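Local structure of invasion-associated protein B (Bartonella henselae, 3DTD) at residues 81-94 and 124-138. The protein is of unknown molecular function but is probably linked to the entry of Bartonella into host cells. Residues are numbered along the deposited sequence; the frame is centred on the assembly and turned at random. Where two conformers were deposited one is given.
Sequences GILVSKPVRLQVDE and ALRAGKHLKLAMTIA
Arg89 and Ala134 form a hydrogen-bonded antiparallel pair between strands 88-92 and 130-136, the two central strands of a four-stranded antiparallel sheet packed against the larger sheet, consistent with the E-set assignment of its family. Their reciprocal backbone bonds run from Arg89 N to Ala134 O (2.8 Å, almost straight at 177°) and from Ala134 N to Arg89 O, both in the carbonyl plane; Gln91 and Lys132 form a second such hydrogen-bonded pair. Beyond a break in the pairing, Leu83 N reaches Thr136 O, and one water accepts from Thr136 N and probably donates to Leu83 O.

Apolar branches fill the inner face, turned toward strand 110-117, where forked leucines can interlock their methyls. Leu90 lies alongside Leu133, its CG 3.8 Å from Leu133 CD1, and its CD2 meets CD2 of Leu131. Val92 suits the far end because its two methyls diverge: CG2 packs on Leu125 CD1 (3.6 Å) and on Ala124 CB, while CG1 packs against the bare CA of Gly128. Met135 sends its sulfur across Ile82, with SD 3.8 Å from CD1.

The opposite face is more open and suits the long polar chains of Arg89, Gln91 and Lys132, beside small Ala134. Arg89 NH1 donates to Gln91 OE1 from above the amide plane, while Gln91 NE2 is held by the carbonyl of Gly95.

Asp93, with two acceptor oxygens on a short stem, ties the strand end to the turn after helix 119-127. With CG beside its own backbone N (chi1 -61°), its carboxylate receives two successive amides: His130 N meets OD1 at 2.9 Å, and Lys129 N meets the syn lone pair of OD2 at 3.0 Å.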
loop_
_atom_site.group_PDB
_atom_site.type_symbol
_atom_site.label_atom_id
_atom_site.label_comp_id
_atom_site.label_asym_id
_atom_site.label_seq_id
_atom_site.Cartn_x
_atom_site.Cartn_y
_atom_site.Cartn_z
ATOM N N GLY C 81 -17.675 17.594 22.052
ATOM C CA GLY C 81 -18.388 17.027 23.199
ATOM C C GLY C 81 -18.670 18.014 24.317
ATOM O O GLY C 81 -19.096 17.618 25.406
ATOM N N ILE C 82 -18.435 19.295 24.043
ATOM C CA ILE C 82 -18.666 20.366 25.016
ATOM C C ILE C 82 -20.081 20.918 24.851
ATOM O O ILE C 82 -20.513 21.203 23.732
ATOM C CB ILE C 82 -17.602 21.513 24.875
ATOM C CG1 ILE C 82 -16.176 20.975 25.067
ATOM C CG2 ILE C 82 -17.873 22.681 25.834
ATOM C CD1 ILE C 82 -15.962 20.161 26.329
ATOM N N LEU C 83 -20.789 21.044 25.973
ATOM C CA LEU C 83 -22.122 21.643 26.020
ATOM C C LEU C 83 -22.094 23.100 25.579
ATOM O O LEU C 83 -21.576 23.979 26.265
ATOM C CB LEU C 83 -22.746 21.495 27.412
ATOM C CG LEU C 83 -24.208 21.901 27.608
ATOM C CD1 LEU C 83 -25.124 21.178 26.637
ATOM C CD2 LEU C 83 -24.618 21.595 29.020
ATOM N N VAL C 84 -22.675 23.317 24.409
ATOM C CA VAL C 84 -22.625 24.567 23.671
ATOM C C VAL C 84 -23.476 25.689 24.290
ATOM O O VAL C 84 -23.180 26.880 24.109
ATOM C CB VAL C 84 -23.002 24.254 22.189
ATOM C CG1 VAL C 84 -24.174 25.071 21.679
ATOM C CG2 VAL C 84 -21.766 24.290 21.287
ATOM N N SER C 85 -24.501 25.287 25.043
ATOM C CA SER C 85 -25.437 26.225 25.659
ATOM C C SER C 85 -24.872 26.858 26.931
ATOM O O SER C 85 -25.303 27.938 27.342
ATOM C CB SER C 85 -26.779 25.540 25.946
ATOM O OG SER C 85 -26.614 24.368 26.728
ATOM N N LYS C 86 -23.906 26.183 27.546
ATOM C CA LYS C 86 -23.245 26.676 28.751
ATOM C C LYS C 86 -21.915 27.351 28.390
ATOM O O LYS C 86 -21.277 26.958 27.405
ATOM C CB LYS C 86 -23.059 25.535 29.758
ATOM C CG LYS C 86 -24.372 25.085 30.400
ATOM C CD LYS C 86 -24.154 24.285 31.676
ATOM C CE LYS C 86 -24.105 25.179 32.911
ATOM N NZ LYS C 86 -25.442 25.762 33.236
ATOM N N PRO C 87 -21.501 28.378 29.168
ATOM C CA PRO C 87 -20.357 29.197 28.755
ATOM C C PRO C 87 -18.981 28.552 28.935
ATOM O O PRO C 87 -18.837 27.553 29.648
ATOM C CB PRO C 87 -20.470 30.441 29.653
ATOM C CG PRO C 87 -21.759 30.308 30.397
ATOM C CD PRO C 87 -22.052 28.854 30.447
ATOM N N VAL C 88 -17.991 29.127 28.258
ATOM C CA VAL C 88 -16.589 28.782 28.447
ATOM C C VAL C 88 -15.954 29.907 29.261
ATOM O O VAL C 88 -15.966 31.071 28.851
ATOM C CB VAL C 88 -15.847 28.583 27.093
ATOM C CG1 VAL C 88 -14.348 28.365 27.310
ATOM C CG2 VAL C 88 -16.445 27.410 26.314
ATOM N N ARG C 89 -15.422 29.547 30.425
ATOM C CA ARG C 89 -14.832 30.495 31.363
ATOM C C ARG C 89 -13.310 30.529 31.207
ATOM O O ARG C 89 -12.654 29.488 31.207
ATOM C CB ARG C 89 -15.231 30.107 32.792
ATOM C CG ARG C 89 -14.736 31.029 33.898
ATOM C CD ARG C 89 -15.173 30.494 35.254
ATOM N NE ARG C 89 -14.729 31.338 36.361
ATOM C CZ ARG C 89 -13.649 31.102 37.104
ATOM N NH1 ARG C 89 -12.884 30.041 36.867
ATOM N NH2 ARG C 89 -13.334 31.930 38.094
ATOM N N LEU C 90 -12.768 31.734 31.063
ATOM C CA LEU C 90 -11.328 31.948 30.933
ATOM C C LEU C 90 -10.792 32.719 32.136
ATOM O O LEU C 90 -11.306 33.786 32.474
ATOM C CB LEU C 90 -11.009 32.715 29.644
ATOM C CG LEU C 90 -10.955 31.965 28.307
ATOM C CD1 LEU C 90 -12.337 31.760 27.706
ATOM C CD2 LEU C 90 -10.078 32.724 27.335
ATOM N N GLN C 91 -9.756 32.181 32.771
ATOM C CA GLN C 91 -9.167 32.798 33.955
ATOM C C GLN C 91 -7.644 32.711 33.930
ATOM O O GLN C 91 -7.082 31.635 33.737
ATOM C CB GLN C 91 -9.713 32.135 35.227
ATOM C CG GLN C 91 -9.289 32.812 36.526
ATOM C CD GLN C 91 -9.725 32.052 37.767
ATOM O OE1 GLN C 91 -9.990 30.848 37.721
ATOM N NE2 GLN C 91 -9.792 32.755 38.889
ATOM N N VAL C 92 -6.981 33.847 34.127
ATOM C CA VAL C 92 -5.529 33.853 34.260
ATOM C C VAL C 92 -5.169 33.384 35.666
ATOM O O VAL C 92 -5.374 34.109 36.648
ATOM C CB VAL C 92 -4.895 35.231 33.984
ATOM C CG1 VAL C 92 -3.397 35.087 33.827
ATOM C CG2 VAL C 92 -5.494 35.865 32.749
ATOM N N ASP C 93 -4.649 32.158 35.729
ATOM C CA ASP C 93 -4.291 31.471 36.972
ATOM C C ASP C 93 -5.446 31.440 37.979
ATOM O O ASP C 93 -6.488 30.849 37.697
ATOM C CB ASP C 93 -2.995 32.043 37.571
ATOM C CG ASP C 93 -1.802 31.890 36.640
ATOM O OD1 ASP C 93 -1.516 30.755 36.193
ATOM O OD2 ASP C 93 -1.143 32.909 36.358
ATOM N N GLU C 94 -5.268 32.092 39.126
ATOM C CA GLU C 94 -6.277 32.086 40.189
ATOM C C GLU C 94 -6.751 33.488 40.565
ATOM O O GLU C 94 -7.419 33.672 41.584
ATOM C CB GLU C 94 -5.749 31.352 41.427
ATOM C CG GLU C 94 -5.614 29.842 41.254
ATOM C CD GLU C 94 -5.056 29.148 42.488
ATOM O OE1 GLU C 94 -5.600 29.350 43.597
ATOM O OE2 GLU C 94 -4.073 28.389 42.345
ATOM N N ALA C 124 -2.756 40.964 32.584
ATOM C CA ALA C 124 -2.817 39.749 33.399
ATOM C C ALA C 124 -2.206 38.559 32.673
ATOM O O ALA C 124 -1.532 37.738 33.291
ATOM C CB ALA C 124 -4.257 39.447 33.803
ATOM N N LEU C 125 -2.450 38.483 31.364
ATOM C CA LEU C 125 -1.874 37.464 30.480
ATOM C C LEU C 125 -0.344 37.534 30.427
ATOM O O LEU C 125 0.325 36.501 30.386
ATOM C CB LEU C 125 -2.447 37.613 29.064
ATOM C CG LEU C 125 -3.521 36.727 28.412
ATOM C CD1 LEU C 125 -4.211 35.733 29.336
ATOM C CD2 LEU C 125 -4.534 37.595 27.686
ATOM N N ARG C 126 0.192 38.756 30.427
ATOM C CA ARG C 126 1.640 38.996 30.418
ATOM C C ARG C 126 2.318 38.537 31.703
ATOM O O ARG C 126 3.448 38.056 31.669
ATOM C CB ARG C 126 1.953 40.477 30.191
ATOM C CG ARG C 126 1.305 41.081 28.970
ATOM C CD ARG C 126 1.682 42.534 28.809
ATOM N NE ARG C 126 2.792 42.636 27.877
ATOM C CZ ARG C 126 2.720 43.202 26.680
ATOM N NH1 ARG C 126 1.596 43.770 26.261
ATOM N NH2 ARG C 126 3.790 43.213 25.909
ATOM N N ALA C 127 1.620 38.680 32.827
ATOM C CA ALA C 127 2.156 38.308 34.137
ATOM C C ALA C 127 1.802 36.880 34.559
ATOM O O ALA C 127 2.326 36.374 35.553
ATOM C CB ALA C 127 1.691 39.310 35.202
ATOM N N GLY C 128 0.925 36.232 33.799
ATOM C CA GLY C 128 0.408 34.914 34.166
ATOM C C GLY C 128 1.235 33.737 33.694
ATOM O O GLY C 128 2.135 33.894 32.872
ATOM N N LYS C 129 0.914 32.558 34.223
ATOM C CA LYS C 129 1.569 31.305 33.839
ATOM C C LYS C 129 0.646 30.391 33.028
ATOM O O LYS C 129 1.066 29.798 32.033
ATOM C CB LYS C 129 2.102 30.571 35.076
ATOM C CG LYS C 129 3.577 30.861 35.369
ATOM C CD LYS C 129 3.906 30.798 36.856
ATOM C CE LYS C 129 3.684 32.150 37.524
ATOM N NZ LYS C 129 4.139 32.155 38.941
ATOM N N HIS C 130 -0.605 30.294 33.442
ATOM C CA HIS C 130 -1.626 29.491 32.785
ATOM C C HIS C 130 -2.869 30.286 32.528
ATOM O O HIS C 130 -3.304 31.020 33.334
ATOM C CB HIS C 130 -2.034 28.327 33.650
ATOM C CG HIS C 130 -1.093 27.185 33.596
ATOM N ND1 HIS C 130 -1.472 25.899 33.866
ATOM C CD2 HIS C 130 0.218 27.136 33.305
ATOM C CE1 HIS C 130 -0.437 25.104 33.721
ATOM N NE2 HIS C 130 0.605 25.833 33.395
ATOM N N LEU C 131 -3.459 30.096 31.387
ATOM C CA LEU C 131 -4.817 30.561 31.148
ATOM C C LEU C 131 -5.748 29.367 31.314
ATOM O O LEU C 131 -5.832 28.510 30.437
ATOM C CB LEU C 131 -4.958 31.184 29.761
ATOM C CG LEU C 131 -6.354 31.681 29.360
ATOM C CD1 LEU C 131 -6.876 32.769 30.297
ATOM C CD2 LEU C 131 -6.317 32.183 27.947
ATOM N N LYS C 132 -6.417 29.306 32.461
ATOM C CA LYS C 132 -7.267 28.175 32.812
ATOM C C LYS C 132 -8.619 28.247 32.115
ATOM O O LYS C 132 -9.246 29.308 32.055
ATOM C CB LYS C 132 -7.457 28.098 34.329
ATOM C CG LYS C 132 -6.205 27.694 35.100
ATOM C CD LYS C 132 -6.500 27.537 36.581
ATOM C CE LYS C 132 -5.245 27.163 37.356
ATOM N NZ LYS C 132 -5.509 27.032 38.820
ATOM N N LEU C 133 -9.054 27.109 31.582
ATOM C CA LEU C 133 -10.354 27.013 30.920
ATOM C C LEU C 133 -11.343 26.189 31.743
ATOM O O LEU C 133 -10.971 25.183 32.351
ATOM C CB LEU C 133 -10.221 26.409 29.519
ATOM C CG LEU C 133 -9.579 27.095 28.301
ATOM C CD1 LEU C 133 -9.203 28.568 28.514
ATOM C CD2 LEU C 133 -8.374 26.316 27.834
ATOM N N ALA C 134 -12.598 26.630 31.759
ATOM C CA ALA C 134 -13.680 25.908 32.430
ATOM C C ALA C 134 -14.907 25.824 31.524
ATOM O O ALA C 134 -15.393 26.843 31.022
ATOM C CB ALA C 134 -14.034 26.582 33.752
ATOM N N MET C 135 -15.397 24.605 31.310
ATOM C CA MET C 135 -16.566 24.375 30.452
ATOM C C MET C 135 -17.400 23.184 30.931
ATOM O O MET C 135 -17.043 22.521 31.904
ATOM C CB MET C 135 -16.148 24.224 28.977
ATOM C CG MET C 135 -15.155 23.105 28.694
ATOM S SD MET C 135 -14.168 23.387 27.208
ATOM C CE MET C 135 -12.908 24.493 27.825
ATOM N N THR C 136 -18.514 22.930 30.249
ATOM C CA THR C 136 -19.424 21.845 30.603
ATOM C C THR C 136 -19.456 20.800 29.482
ATOM O O THR C 136 -19.560 21.144 28.306
ATOM C CB THR C 136 -20.853 22.388 30.868
ATOM O OG1 THR C 136 -20.781 23.538 31.721
ATOM C CG2 THR C 136 -21.724 21.336 31.528
ATOM N N ILE C 137 -19.351 19.530 29.857
ATOM C CA ILE C 137 -19.451 18.421 28.909
ATOM C C ILE C 137 -20.922 18.107 28.618
ATOM O O ILE C 137 -21.736 18.025 29.541
ATOM C CB ILE C 137 -18.719 17.156 29.444
ATOM C CG1 ILE C 137 -17.267 17.492 29.811
ATOM C CG2 ILE C 137 -18.757 16.016 28.422
ATOM C CD1 ILE C 137 -16.535 16.392 30.560
ATOM N N ALA C 138 -21.258 17.963 27.337
ATOM C CA ALA C 138 -22.594 17.525 26.928
ATOM C C ALA C 138 -22.707 16.014 27.087
ATOM O O ALA C 138 -22.481 15.246 26.149
ATOM C CB ALA C 138 -22.895 17.945 25.508
HETATM O O HOH W 1 -19.529 24.414 28.275
HETATM O O HOH W 2 -19.293 26.023 31.747
#